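Local coordinates for protein alpha-fucosidase (Bifidobacterium bifidum, PDB 2EAB) that forms the catalytic region of a longer 1,2-alpha-L-fucosidase, a family 95 glycoside hydrolase that probably cleaves alpha-1,2-linked L-fucose from glycans, at residues L451-R456 / N469-P474; E477-M482 / E538-V543; P443-V448 / Q513-A518. All coordinates share one frame; numbering follows the deposited sequence.

Contact 1: L451-R456 / N469-P474; sequences LVKPGR and NPETTP
R456 and T473 carry this contact. The arginine CB already points toward 469-474. CG turns anti to the carbonyl carbon (chi1 -77°), and from there the chain runs extended to NE. Along the way CG packs against G480 O, and V452 CG1 lies against one face of the guanidinium, off-centre. P470 O, T473 O and P474 O lie at the edge of the head, the first of them 3.0 Å from NH1. NH1 gives T473 O a fairly straight bond of 2.9 Å (159° at the hydrogen). NH2 shares that same oxygen at 3.2 Å and also bonds P474 O at 3.1 Å, more bent in both cases. All of this happens in the guanidinium plane, and a salt bridge from NH2 to E537 fixes the rotation of the head. Nearer the surface, the extended K453 chain brings NZ to E471 OE2 at 2.6 Å, a salt bridge that meets the oxygen from above the carboxylate plane. Water 1 takes a bond from the same NZ and probably gives one to E471 O. The contact thus ties the first turn of helix 452-463 to the loop before strand 486-487, E537 of helix 525-546 joining in through the arginine.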
ATOM      1  N   LEU A 451       2.145 -15.374   6.149  1.00  6.26           N
ATOM      2  CA  LEU A 451       0.814 -15.958   6.034  1.00  6.28           C
ATOM      3  C   LEU A 451       0.841 -17.460   5.790  1.00  5.76           C
ATOM      4  O   LEU A 451      -0.184 -18.123   5.929  1.00  5.82           O
ATOM      5  CB  LEU A 451       0.008 -15.278   4.926  1.00  6.77           C
ATOM      6  CG  LEU A 451      -0.280 -13.784   5.096  1.00  7.57           C
ATOM      7  CD1 LEU A 451      -0.989 -13.242   3.867  1.00  9.27           C
ATOM      8  CD2 LEU A 451      -1.098 -13.504   6.353  1.00  9.91           C
ATOM      9  N   VAL A 452       1.995 -18.020   5.430  1.00  5.54           N
ATOM     10  CA  VAL A 452       2.032 -19.417   5.007  1.00  5.96           C
ATOM     11  C   VAL A 452       1.709 -20.385   6.148  1.00  5.97           C
ATOM     12  O   VAL A 452       0.818 -21.218   6.005  1.00  6.02           O
ATOM     13  CB  VAL A 452       3.346 -19.774   4.279  1.00  5.87           C
ATOM     14  CG1 VAL A 452       3.385 -21.257   3.924  1.00  6.45           C
ATOM     15  CG2 VAL A 452       3.502 -18.916   3.021  1.00  6.45           C
ATOM     16  N   LYS A 453       2.421 -20.285   7.266  1.00  6.00           N
ATOM     17  CA  LYS A 453       2.157 -21.190   8.387  1.00  6.33           C
ATOM     18  C   LYS A 453       0.719 -21.106   8.928  1.00  5.92           C
ATOM     19  O   LYS A 453       0.034 -22.125   8.966  1.00  6.23           O
ATOM     20  CB  LYS A 453       3.200 -21.031   9.496  1.00  6.56           C
ATOM     21  CG  LYS A 453       4.569 -21.581   9.122  1.00  7.84           C
ATOM     22  CD  LYS A 453       5.548 -21.436  10.266  1.00  9.65           C
ATOM     23  CE  LYS A 453       6.899 -22.023   9.901  1.00 11.39           C
ATOM     24  NZ  LYS A 453       7.858 -21.887  11.026  1.00 13.17           N
ATOM     25  N   PRO A 454       0.247 -19.908   9.326  1.00  5.57           N
ATOM     26  CA  PRO A 454      -1.156 -19.859   9.762  1.00  5.73           C
ATOM     27  C   PRO A 454      -2.132 -20.203   8.633  1.00  5.74           C
ATOM     28  O   PRO A 454      -3.151 -20.856   8.870  1.00  5.95           O
ATOM     29  CB  PRO A 454      -1.326 -18.411  10.232  1.00  5.79           C
ATOM     30  CG  PRO A 454      -0.250 -17.644   9.524  1.00  5.67           C
ATOM     31  CD  PRO A 454       0.902 -18.591   9.444  1.00  6.12           C
ATOM     32  N   GLY A 455      -1.794 -19.808   7.410  1.00  5.36           N
ATOM     33  CA  GLY A 455      -2.657 -20.050   6.260  1.00  6.01           C
ATOM     34  C   GLY A 455      -2.802 -21.513   5.893  1.00  5.29           C
ATOM     35  O   GLY A 455      -3.803 -21.900   5.290  1.00  5.60           O
ATOM     36  N   ARG A 456      -1.817 -22.334   6.251  1.00  5.82           N
ATOM     37  CA  ARG A 456      -1.925 -23.777   6.044  1.00  6.17           C
ATOM     38  C   ARG A 456      -3.010 -24.379   6.940  1.00  6.01           C
ATOM     39  O   ARG A 456      -3.657 -25.356   6.564  1.00  6.42           O
ATOM     40  CB  ARG A 456      -0.576 -24.466   6.266  1.00  6.27           C
ATOM     41  CG  ARG A 456       0.385 -24.295   5.103  1.00  6.79           C
ATOM     42  CD  ARG A 456       1.773 -24.749   5.474  1.00  7.48           C
ATOM     43  NE  ARG A 456       2.698 -24.696   4.349  1.00  6.41           N
ATOM     44  CZ  ARG A 456       3.999 -24.956   4.444  1.00  6.73           C
ATOM     45  NH1 ARG A 456       4.535 -25.302   5.609  1.00  7.84           N
ATOM     46  NH2 ARG A 456       4.764 -24.890   3.366  1.00  7.54           N
ATOM     47  N   ASN A 469       3.769 -32.274   8.558  1.00 14.29           N
ATOM     48  CA  ASN A 469       4.943 -31.612   9.140  1.00 15.86           C
ATOM     49  C   ASN A 469       4.989 -30.125   8.768  1.00 16.07           C
ATOM     50  O   ASN A 469       5.991 -29.654   8.215  1.00 16.00           O
ATOM     51  CB  ASN A 469       6.242 -32.316   8.708  1.00 16.71           C
ATOM     52  CG  ASN A 469       6.232 -33.807   9.007  1.00 18.71           C
ATOM     53  OD1 ASN A 469       6.109 -34.220  10.159  1.00 22.28           O
ATOM     54  ND2 ASN A 469       6.367 -34.620   7.966  1.00 20.94           N
ATOM     55  N   PRO A 470       3.899 -29.381   9.060  1.00 16.43           N
ATOM     56  CA  PRO A 470       3.768 -28.002   8.578  1.00 17.08           C
ATOM     57  C   PRO A 470       4.841 -27.038   9.088  1.00 17.71           C
ATOM     58  O   PRO A 470       5.146 -26.052   8.414  1.00 18.34           O
ATOM     59  CB  PRO A 470       2.382 -27.580   9.081  1.00 17.21           C
ATOM     60  CG  PRO A 470       2.091 -28.489  10.219  1.00 16.82           C
ATOM     61  CD  PRO A 470       2.721 -29.789   9.852  1.00 16.44           C
ATOM     62  N   GLU A 471       5.408 -27.321  10.256  1.00 17.95           N
ATOM     63  CA  GLU A 471       6.426 -26.450  10.836  1.00 18.24           C
ATOM     64  C   GLU A 471       7.728 -26.482  10.038  1.00 17.76           C
ATOM     65  O   GLU A 471       8.339 -25.434   9.797  1.00 18.02           O
ATOM     66  CB  GLU A 471       6.666 -26.806  12.309  1.00 18.56           C
ATOM     67  CG  GLU A 471       7.621 -25.869  13.054  1.00 20.36           C
ATOM     68  CD  GLU A 471       7.304 -24.391  12.863  1.00 22.40           C
ATOM     69  OE1 GLU A 471       6.120 -24.027  12.677  1.00 23.11           O
ATOM     70  OE2 GLU A 471       8.255 -23.580  12.906  1.00 24.46           O
ATOM     71  N   THR A 472       8.126 -27.676   9.607  1.00 17.01           N
ATOM     72  CA  THR A 472       9.401 -27.871   8.917  1.00 16.38           C
ATOM     73  C   THR A 472       9.312 -27.901   7.387  1.00 15.04           C
ATOM     74  O   THR A 472      10.332 -27.799   6.712  1.00 15.61           O
ATOM     75  CB  THR A 472      10.136 -29.137   9.426  1.00 16.74           C
ATOM     76  OG1 THR A 472       9.301 -30.288   9.245  1.00 17.73           O
ATOM     77  CG2 THR A 472      10.500 -28.998  10.903  1.00 17.77           C
ATOM     78  N   THR A 473       8.105 -28.034   6.840  1.00 12.77           N
ATOM     79  CA  THR A 473       7.907 -28.054   5.384  1.00 11.03           C
ATOM     80  C   THR A 473       8.106 -26.646   4.814  1.00 10.15           C
ATOM     81  O   THR A 473       7.326 -25.740   5.124  1.00  9.55           O
ATOM     82  CB  THR A 473       6.506 -28.609   5.022  1.00 10.65           C
ATOM     83  OG1 THR A 473       6.399 -29.955   5.494  1.00 10.38           O
ATOM     84  CG2 THR A 473       6.272 -28.604   3.516  1.00  9.81           C
ATOM     85  N   PRO A 474       9.157 -26.441   3.991  1.00  9.46           N
ATOM     86  CA  PRO A 474       9.437 -25.088   3.500  1.00  9.27           C
ATOM     87  C   PRO A 474       8.301 -24.499   2.681  1.00  8.47           C
ATOM     88  O   PRO A 474       7.514 -25.230   2.078  1.00  8.24           O
ATOM     89  CB  PRO A 474      10.670 -25.278   2.607  1.00  9.48           C
ATOM     90  CG  PRO A 474      11.302 -26.533   3.094  1.00 10.45           C
ATOM     91  CD  PRO A 474      10.153 -27.412   3.499  1.00  9.92           C
TER
HETATM   92  O   HOH W   1      10.044 -23.367  10.152  1.00 41.29           O

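Contact 2: E477-M482 / E538-V543; sequences EGEGYM and ESHFYV
E538 sets one carboxylate oxygen over the face of the Y481 ring: OE1 sits 3.4 Å above the ring plane, over its centre, with the carboxylate and ring planes 55° apart. The glutamate chain gets there by bending at chi2 (70°), which folds the acid back from the helix toward 477-482. OE1 also comes within 2.6 Å of Y481 O. Two oxygens that close suggest that the acid group probably holds a proton, which burial beside an aromatic face would help to explain. The far end of the tyrosine is held elsewhere, OH bonding to L534 O. The Y481 backbone N is buried without a polar partner.

One helical turn along, F541 points toward 477-482 and meets G480. With no side chain in between, G480 CA comes to 3.6 Å from F541 CB, and E479 O lies near the ring edge, 3.6 Å from F541 CD1. M482 crosses the ring at about a right angle; its CE meets the edge at F541 CZ, 4.0 Å away.

Both pieces belong to the helical catalytic domain, which in family 95 is an (alpha/alpha)6 barrel. Here the irregular chain between helix 452-463 and strand 486-487 lies across helix 525-546. A459 and A463 of helix 452-463 also touch the F541 side chain, while V508 and L512 of helix 507-520 pack on both Y481 and E538.

E479 and H540 lie close together at the partly exposed end, though the placement of the imidazole is doubtful. E479 CG lies beside its own backbone N and the chain bends again at chi2, which turns the acid toward 538-543. There E479 OE1 takes a hydrogen bond from Y545 OH, one turn beyond F541.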
ATOM      1  N   GLU A 477       6.583 -26.108  -0.595  1.00  8.34           N
ATOM      2  CA  GLU A 477       6.498 -27.568  -0.530  1.00  8.76           C
ATOM      3  C   GLU A 477       5.257 -28.070   0.197  1.00  8.45           C
ATOM      4  O   GLU A 477       5.027 -29.278   0.278  1.00  8.83           O
ATOM      5  CB  GLU A 477       7.759 -28.149   0.123  1.00  9.04           C
ATOM      6  CG  GLU A 477       9.065 -27.685  -0.513  1.00 11.31           C
ATOM      7  CD  GLU A 477       9.086 -27.875  -2.011  1.00 14.22           C
ATOM      8  OE1 GLU A 477       8.888 -29.019  -2.471  1.00 16.66           O
ATOM      9  OE2 GLU A 477       9.303 -26.878  -2.732  1.00 15.20           O
ATOM     10  N   GLY A 478       4.453 -27.144   0.709  1.00  8.25           N
ATOM     11  CA  GLY A 478       3.209 -27.494   1.389  1.00  8.02           C
ATOM     12  C   GLY A 478       2.044 -27.627   0.426  1.00  7.92           C
ATOM     13  O   GLY A 478       2.195 -27.442  -0.783  1.00  8.15           O
ATOM     14  N   GLU A 479       0.876 -27.952   0.973  1.00  7.48           N
ATOM     15  CA  GLU A 479      -0.322 -28.168   0.164  1.00  7.25           C
ATOM     16  C   GLU A 479      -1.086 -26.888  -0.159  1.00  7.06           C
ATOM     17  O   GLU A 479      -1.996 -26.899  -0.988  1.00  7.24           O
ATOM     18  CB  GLU A 479      -1.244 -29.185   0.834  1.00  7.73           C
ATOM     19  CG  GLU A 479      -0.681 -30.588   0.827  1.00  7.63           C
ATOM     20  CD  GLU A 479      -0.399 -31.074  -0.583  1.00  9.57           C
ATOM     21  OE1 GLU A 479      -1.342 -31.122  -1.403  1.00  8.96           O
ATOM     22  OE2 GLU A 479       0.774 -31.392  -0.874  1.00 11.24           O
ATOM     23  N   GLY A 480      -0.708 -25.788   0.487  1.00  6.72           N
ATOM     24  CA  GLY A 480      -1.373 -24.522   0.245  1.00  6.59           C
ATOM     25  C   GLY A 480      -1.632 -23.726   1.499  1.00  6.59           C
ATOM     26  O   GLY A 480      -1.763 -24.271   2.594  1.00  6.52           O
ATOM     27  N   TYR A 481      -1.710 -22.414   1.319  1.00  6.14           N
ATOM     28  CA  TYR A 481      -2.031 -21.492   2.394  1.00  6.13           C
ATOM     29  C   TYR A 481      -3.163 -20.587   1.920  1.00  6.24           C
ATOM     30  O   TYR A 481      -3.163 -20.106   0.785  1.00  6.53           O
ATOM     31  CB  TYR A 481      -0.788 -20.701   2.855  1.00  6.29           C
ATOM     32  CG  TYR A 481      -0.034 -20.008   1.740  1.00  5.83           C
ATOM     33  CD1 TYR A 481      -0.156 -18.638   1.546  1.00  6.06           C
ATOM     34  CD2 TYR A 481       0.794 -20.727   0.874  1.00  6.38           C
ATOM     35  CE1 TYR A 481       0.524 -17.999   0.519  1.00  6.20           C
ATOM     36  CE2 TYR A 481       1.474 -20.103  -0.159  1.00  6.35           C
ATOM     37  CZ  TYR A 481       1.333 -18.738  -0.333  1.00  6.14           C
ATOM     38  OH  TYR A 481       2.001 -18.102  -1.353  1.00  6.34           O
ATOM     39  N   MET A 482      -4.140 -20.400   2.797  1.00  5.84           N
ATOM     40  CA  MET A 482      -5.339 -19.653   2.484  1.00  5.96           C
ATOM     41  C   MET A 482      -5.474 -18.501   3.472  1.00  5.86           C
ATOM     42  O   MET A 482      -5.252 -18.673   4.669  1.00  6.00           O
ATOM     43  CB  MET A 482      -6.553 -20.582   2.575  1.00  6.14           C
ATOM     44  CG  MET A 482      -7.872 -19.921   2.227  1.00  6.84           C
ATOM     45  SD  MET A 482      -9.274 -21.006   2.553  1.00  6.59           S
ATOM     46  CE  MET A 482      -9.890 -21.343   0.898  1.00  6.95           C
ATOM     47  N   GLU A 538       0.989 -21.637  -3.679  1.00  6.54           N
ATOM     48  CA  GLU A 538      -0.365 -21.124  -3.900  1.00  6.24           C
ATOM     49  C   GLU A 538      -0.965 -21.634  -5.214  1.00  6.06           C
ATOM     50  O   GLU A 538      -2.171 -21.873  -5.298  1.00  6.33           O
ATOM     51  CB  GLU A 538      -0.423 -19.597  -3.799  1.00  6.29           C
ATOM     52  CG  GLU A 538      -1.851 -19.034  -3.723  1.00  6.19           C
ATOM     53  CD  GLU A 538      -2.569 -19.344  -2.413  1.00  5.76           C
ATOM     54  OE1 GLU A 538      -1.920 -19.912  -1.498  1.00  6.05           O
ATOM     55  OE2 GLU A 538      -3.780 -19.024  -2.305  1.00  6.43           O
ATOM     56  N   SER A 539      -0.131 -21.808  -6.238  1.00  6.34           N
ATOM     57  CA  SER A 539      -0.599 -22.392  -7.496  1.00  6.80           C
ATOM     58  C   SER A 539      -0.973 -23.858  -7.294  1.00  6.82           C
ATOM     59  O   SER A 539      -2.007 -24.307  -7.789  1.00  7.05           O
ATOM     60  CB  SER A 539       0.436 -22.229  -8.611  1.00  6.78           C
ATOM     61  OG  SER A 539       0.645 -20.858  -8.891  1.00  7.23           O
ATOM     62  N   HIS A 540      -0.142 -24.591  -6.553  1.00  7.11           N
ATOM     63  CA  HIS A 540      -0.471 -25.960  -6.174  1.00  7.35           C
ATOM     64  C   HIS A 540      -1.838 -26.016  -5.494  1.00  7.20           C
ATOM     65  O   HIS A 540      -2.677 -26.866  -5.810  1.00  7.30           O
ATOM     66  CB  HIS A 540       0.584 -26.517  -5.223  1.00  7.64           C
ATOM     67  CG  HIS A 540       0.354 -27.944  -4.855  1.00  7.79           C
ATOM     68  ND1 HIS A 540      -0.352 -28.337  -3.738  1.00  9.75           N
ATOM     69  CD2 HIS A 540       0.722 -29.081  -5.489  1.00  7.48           C
ATOM     70  CE1 HIS A 540      -0.392 -29.658  -3.695  1.00  7.81           C
ATOM     71  NE2 HIS A 540       0.248 -30.132  -4.747  1.00 10.57           N
ATOM     72  N   PHE A 541      -2.047 -25.096  -4.558  1.00  7.07           N
ATOM     73  CA  PHE A 541      -3.278 -25.015  -3.787  1.00  6.86           C
ATOM     74  C   PHE A 541      -4.475 -24.804  -4.700  1.00  7.14           C
ATOM     75  O   PHE A 541      -5.458 -25.545  -4.625  1.00  7.12           O
ATOM     76  CB  PHE A 541      -3.164 -23.882  -2.761  1.00  7.21           C
ATOM     77  CG  PHE A 541      -4.387 -23.698  -1.906  1.00  6.77           C
ATOM     78  CD1 PHE A 541      -4.927 -24.764  -1.183  1.00  6.95           C
ATOM     79  CD2 PHE A 541      -4.991 -22.452  -1.810  1.00  7.27           C
ATOM     80  CE1 PHE A 541      -6.060 -24.587  -0.395  1.00  7.04           C
ATOM     81  CE2 PHE A 541      -6.109 -22.262  -1.012  1.00  7.93           C
ATOM     82  CZ  PHE A 541      -6.655 -23.332  -0.307  1.00  7.24           C
ATOM     83  N   TYR A 542      -4.390 -23.816  -5.583  1.00  7.02           N
ATOM     84  CA  TYR A 542      -5.507 -23.531  -6.467  1.00  7.55           C
ATOM     85  C   TYR A 542      -5.779 -24.657  -7.445  1.00  7.47           C
ATOM     86  O   TYR A 542      -6.926 -25.061  -7.618  1.00  7.67           O
ATOM     87  CB  TYR A 542      -5.360 -22.166  -7.158  1.00  7.79           C
ATOM     88  CG  TYR A 542      -6.162 -21.146  -6.402  1.00  6.97           C
ATOM     89  CD1 TYR A 542      -5.643 -20.527  -5.263  1.00  7.92           C
ATOM     90  CD2 TYR A 542      -7.472 -20.859  -6.773  1.00  7.08           C
ATOM     91  CE1 TYR A 542      -6.407 -19.628  -4.528  1.00  8.37           C
ATOM     92  CE2 TYR A 542      -8.243 -19.966  -6.046  1.00  8.02           C
ATOM     93  CZ  TYR A 542      -7.702 -19.352  -4.928  1.00  7.78           C
ATOM     94  OH  TYR A 542      -8.455 -18.469  -4.195  1.00  9.01           O
ATOM     95  N   VAL A 543      -4.727 -25.181  -8.065  1.00  7.39           N
ATOM     96  CA  VAL A 543      -4.891 -26.264  -9.036  1.00  8.42           C
ATOM     97  C   VAL A 543      -5.509 -27.514  -8.403  1.00  8.21           C
ATOM     98  O   VAL A 543      -6.426 -28.121  -8.970  1.00  8.26           O
ATOM     99  CB  VAL A 543      -3.548 -26.611  -9.735  1.00  8.96           C
ATOM    100  CG1 VAL A 543      -3.627 -27.962 -10.463  1.00 10.12           C
ATOM    101  CG2 VAL A 543      -3.139 -25.501 -10.691  1.00 10.41           C
TER

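Contact 3: P443-V448 / Q513-A518; sequences PLIEYV and QNVYEA. With EDO (1,2-ethanediol), chain G.
N514 brings the one flat group among the residues that touch here, and its amide is not what carries the contact: L444 CD2 meets the side chain at N514 CB, 3.6 Å away. No aromatic face is used either. This is aliphatic helix-to-helix packing in the (alpha/alpha)6 barrel expected of a family 95 catalytic domain. The segments 443-448 and 513-518 cross steeply, at -128°, their axes approaching to 9.7 Å. V515 is the residue most covered. It puts CG2 at 3.8 Å from V448 CG2 and CG1 at 4.2 Å from I445 CG2, the two methyls reaching different residues one turn apart. I445 stretches out its long branch, chi2 174°, and CD1 touches A518 CB at 3.8 Å. Helix 525-546 closes over the seam, L527 and R530 lying on I445 and V531 on V515. E520, which binds calcium in a structure of this protein though no ion sits on it here, comes just after A518, its side chain about 7 Å away. E517 stays out of this packing and forms a salt bridge with R820; a 1,2-ethanediol, probably from the crystallisation liquor, donates from O2 to E517 OE1 at 2.8 Å.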
ATOM      1  N   PRO A 443       9.030  -5.556   3.770  1.00  6.22           N
ATOM      2  CA  PRO A 443       8.091  -6.022   4.801  1.00  6.48           C
ATOM      3  C   PRO A 443       6.811  -6.656   4.251  1.00  6.22           C
ATOM      4  O   PRO A 443       6.225  -7.499   4.926  1.00  6.07           O
ATOM      5  CB  PRO A 443       7.785  -4.758   5.617  1.00  7.19           C
ATOM      6  CG  PRO A 443       8.164  -3.632   4.743  1.00  7.21           C
ATOM      7  CD  PRO A 443       9.308  -4.114   3.903  1.00  6.52           C
ATOM      8  N   LEU A 444       6.360  -6.262   3.060  1.00  6.04           N
ATOM      9  CA  LEU A 444       5.227  -6.958   2.450  1.00  5.78           C
ATOM     10  C   LEU A 444       5.598  -8.392   2.085  1.00  5.80           C
ATOM     11  O   LEU A 444       4.821  -9.314   2.320  1.00  5.82           O
ATOM     12  CB  LEU A 444       4.681  -6.227   1.217  1.00  6.02           C
ATOM     13  CG  LEU A 444       3.461  -6.917   0.593  1.00  6.23           C
ATOM     14  CD1 LEU A 444       2.259  -6.860   1.544  1.00  6.89           C
ATOM     15  CD2 LEU A 444       3.130  -6.319  -0.761  1.00  6.83           C
ATOM     16  N   ILE A 445       6.778  -8.588   1.502  1.00  6.12           N
ATOM     17  CA  ILE A 445       7.201  -9.934   1.133  1.00  6.56           C
ATOM     18  C   ILE A 445       7.267 -10.818   2.378  1.00  6.02           C
ATOM     19  O   ILE A 445       6.741 -11.933   2.383  1.00  6.00           O
ATOM     20  CB  ILE A 445       8.555  -9.948   0.384  1.00  6.40           C
ATOM     21  CG1 ILE A 445       8.513  -9.001  -0.822  1.00  7.09           C
ATOM     22  CG2 ILE A 445       8.905 -11.370  -0.059  1.00  7.06           C
ATOM     23  CD1 ILE A 445       9.836  -8.847  -1.541  1.00  8.02           C
ATOM     24  N   GLU A 446       7.897 -10.308   3.432  1.00  6.36           N
ATOM     25  CA  GLU A 446       7.961 -11.041   4.691  1.00  6.84           C
ATOM     26  C   GLU A 446       6.574 -11.305   5.287  1.00  6.06           C
ATOM     27  O   GLU A 446       6.329 -12.372   5.842  1.00  5.99           O
ATOM     28  CB  GLU A 446       8.855 -10.330   5.704  1.00  6.80           C
ATOM     29  CG  GLU A 446       9.077 -11.182   6.954  1.00  8.89           C
ATOM     30  CD  GLU A 446       9.902 -10.523   8.040  1.00  9.41           C
ATOM     31  OE1 GLU A 446      10.590  -9.520   7.772  1.00 11.92           O
ATOM     32  OE2 GLU A 446       9.856 -11.023   9.185  1.00 12.14           O
ATOM     33  N   TYR A 447       5.666 -10.345   5.145  1.00  5.65           N
ATOM     34  CA  TYR A 447       4.299 -10.504   5.644  1.00  5.88           C
ATOM     35  C   TYR A 447       3.572 -11.642   4.928  1.00  5.48           C
ATOM     36  O   TYR A 447       2.883 -12.442   5.558  1.00  5.61           O
ATOM     37  CB  TYR A 447       3.522  -9.198   5.480  1.00  5.86           C
ATOM     38  CG  TYR A 447       2.147  -9.244   6.102  1.00  5.78           C
ATOM     39  CD1 TYR A 447       1.984  -9.083   7.477  1.00  5.52           C
ATOM     40  CD2 TYR A 447       1.015  -9.465   5.319  1.00  5.98           C
ATOM     41  CE1 TYR A 447       0.730  -9.133   8.061  1.00  5.39           C
ATOM     42  CE2 TYR A 447      -0.247  -9.526   5.896  1.00  5.79           C
ATOM     43  CZ  TYR A 447      -0.382  -9.353   7.265  1.00  5.50           C
ATOM     44  OH  TYR A 447      -1.642  -9.422   7.822  1.00  6.19           O
ATOM     45  N   VAL A 448       3.728 -11.704   3.609  1.00  5.65           N
ATOM     46  CA  VAL A 448       3.056 -12.732   2.827  1.00  5.62           C
ATOM     47  C   VAL A 448       3.685 -14.097   3.135  1.00  5.85           C
ATOM     48  O   VAL A 448       2.971 -15.080   3.314  1.00  6.02           O
ATOM     49  CB  VAL A 448       3.046 -12.379   1.323  1.00  5.73           C
ATOM     50  CG1 VAL A 448       2.435 -13.515   0.505  1.00  6.55           C
ATOM     51  CG2 VAL A 448       2.250 -11.092   1.102  1.00  6.24           C
ATOM     52  N   GLN A 513       0.667 -10.858  -6.479  1.00  5.93           N
ATOM     53  CA  GLN A 513       1.064  -9.986  -7.586  1.00  5.98           C
ATOM     54  C   GLN A 513       2.049  -8.924  -7.120  1.00  5.84           C
ATOM     55  O   GLN A 513       3.081  -8.707  -7.760  1.00  5.79           O
ATOM     56  CB  GLN A 513      -0.130  -9.310  -8.242  1.00  6.34           C
ATOM     57  CG  GLN A 513      -1.004 -10.235  -9.057  1.00  6.89           C
ATOM     58  CD  GLN A 513      -1.991  -9.488  -9.929  1.00  7.27           C
ATOM     59  OE1 GLN A 513      -1.638  -8.509 -10.578  1.00  7.42           O
ATOM     60  NE2 GLN A 513      -3.229  -9.968  -9.971  1.00  7.23           N
ATOM     61  N   ASN A 514       1.731  -8.258  -6.009  1.00  5.40           N
ATOM     62  CA  ASN A 514       2.629  -7.240  -5.465  1.00  5.78           C
ATOM     63  C   ASN A 514       3.992  -7.831  -5.131  1.00  5.98           C
ATOM     64  O   ASN A 514       5.026  -7.195  -5.334  1.00  6.13           O
ATOM     65  CB  ASN A 514       2.052  -6.611  -4.192  1.00  6.09           C
ATOM     66  CG  ASN A 514       0.791  -5.810  -4.433  1.00  6.09           C
ATOM     67  OD1 ASN A 514       0.823  -4.576  -4.492  1.00  7.95           O
ATOM     68  ND2 ASN A 514      -0.327  -6.497  -4.530  1.00  4.75           N
ATOM     69  N   VAL A 515       3.977  -9.059  -4.623  1.00  5.88           N
ATOM     70  CA  VAL A 515       5.201  -9.767  -4.266  1.00  6.45           C
ATOM     71  C   VAL A 515       6.026 -10.083  -5.517  1.00  6.30           C
ATOM     72  O   VAL A 515       7.227  -9.800  -5.554  1.00  6.48           O
ATOM     73  CB  VAL A 515       4.903 -11.042  -3.433  1.00  6.44           C
ATOM     74  CG1 VAL A 515       6.165 -11.852  -3.209  1.00  7.45           C
ATOM     75  CG2 VAL A 515       4.285 -10.666  -2.095  1.00  6.90           C
ATOM     76  N   TYR A 516       5.387 -10.652  -6.540  1.00  6.19           N
ATOM     77  CA  TYR A 516       6.100 -10.989  -7.769  1.00  6.27           C
ATOM     78  C   TYR A 516       6.699  -9.754  -8.445  1.00  6.25           C
ATOM     79  O   TYR A 516       7.766  -9.832  -9.063  1.00  6.26           O
ATOM     80  CB  TYR A 516       5.219 -11.785  -8.747  1.00  6.53           C
ATOM     81  CG  TYR A 516       6.006 -12.201  -9.967  1.00  7.13           C
ATOM     82  CD1 TYR A 516       6.969 -13.199  -9.878  1.00  7.73           C
ATOM     83  CD2 TYR A 516       5.832 -11.563 -11.195  1.00  8.04           C
ATOM     84  CE1 TYR A 516       7.734 -13.567 -10.979  1.00  9.05           C
ATOM     85  CE2 TYR A 516       6.597 -11.933 -12.310  1.00  9.15           C
ATOM     86  CZ  TYR A 516       7.546 -12.933 -12.185  1.00  8.64           C
ATOM     87  OH  TYR A 516       8.319 -13.311 -13.265  1.00 10.02           O
ATOM     88  N   GLU A 517       6.022  -8.614  -8.327  1.00  6.12           N
ATOM     89  CA  GLU A 517       6.549  -7.374  -8.895  1.00  6.25           C
ATOM     90  C   GLU A 517       7.923  -7.000  -8.343  1.00  6.15           C
ATOM     91  O   GLU A 517       8.709  -6.357  -9.034  1.00  6.12           O
ATOM     92  CB  GLU A 517       5.565  -6.222  -8.718  1.00  6.19           C
ATOM     93  CG  GLU A 517       4.302  -6.397  -9.531  1.00  6.88           C
ATOM     94  CD  GLU A 517       3.734  -5.103 -10.052  1.00  7.04           C
ATOM     95  OE1 GLU A 517       3.904  -4.054  -9.392  1.00  7.27           O
ATOM     96  OE2 GLU A 517       3.115  -5.131 -11.135  1.00  8.40           O
ATOM     97  N   ALA A 518       8.227  -7.408  -7.113  1.00  6.19           N
ATOM     98  CA  ALA A 518       9.560  -7.164  -6.569  1.00  6.69           C
ATOM     99  C   ALA A 518      10.630  -7.790  -7.454  1.00  6.46           C
ATOM    100  O   ALA A 518      11.712  -7.216  -7.618  1.00  7.18           O
ATOM    101  CB  ALA A 518       9.666  -7.675  -5.148  1.00  6.93           C
TER
HETATM  102  C1  EDO G4807       0.790  -1.554 -11.709  1.00 42.74           C
HETATM  103  O1  EDO G4807       1.468  -1.226 -13.021  1.00 37.02           O
HETATM  104  C2  EDO G4807       1.798  -1.111 -10.577  1.00 43.60           C
HETATM  105  O2  EDO G4807       3.032  -1.839 -10.793  1.00 37.12           O

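All three contacts lie in the family 95 catalytic region. Contacts 1 and 2 are neighbours, their centres 11 Å apart, and they share the chain between helix 452-463 and strand 486-487; G455 O and M482 N, 2.9 Å apart, probably join them by a hydrogen bond. Contact 3 lies deeper, about 17 Å from either centre. Helix 442-450 of contact 3 leads straight into helix 452-463 of contact 1, and helix 507-520 precedes helix 525-546 of contact 2. Along the sequence, contact 1 is nested inside the loop closed by contact 3, while contacts 2 and 3 alternate. Together they tie consecutive helices to one another and to the loop after helix 452-463, from a buried contact out to the surface.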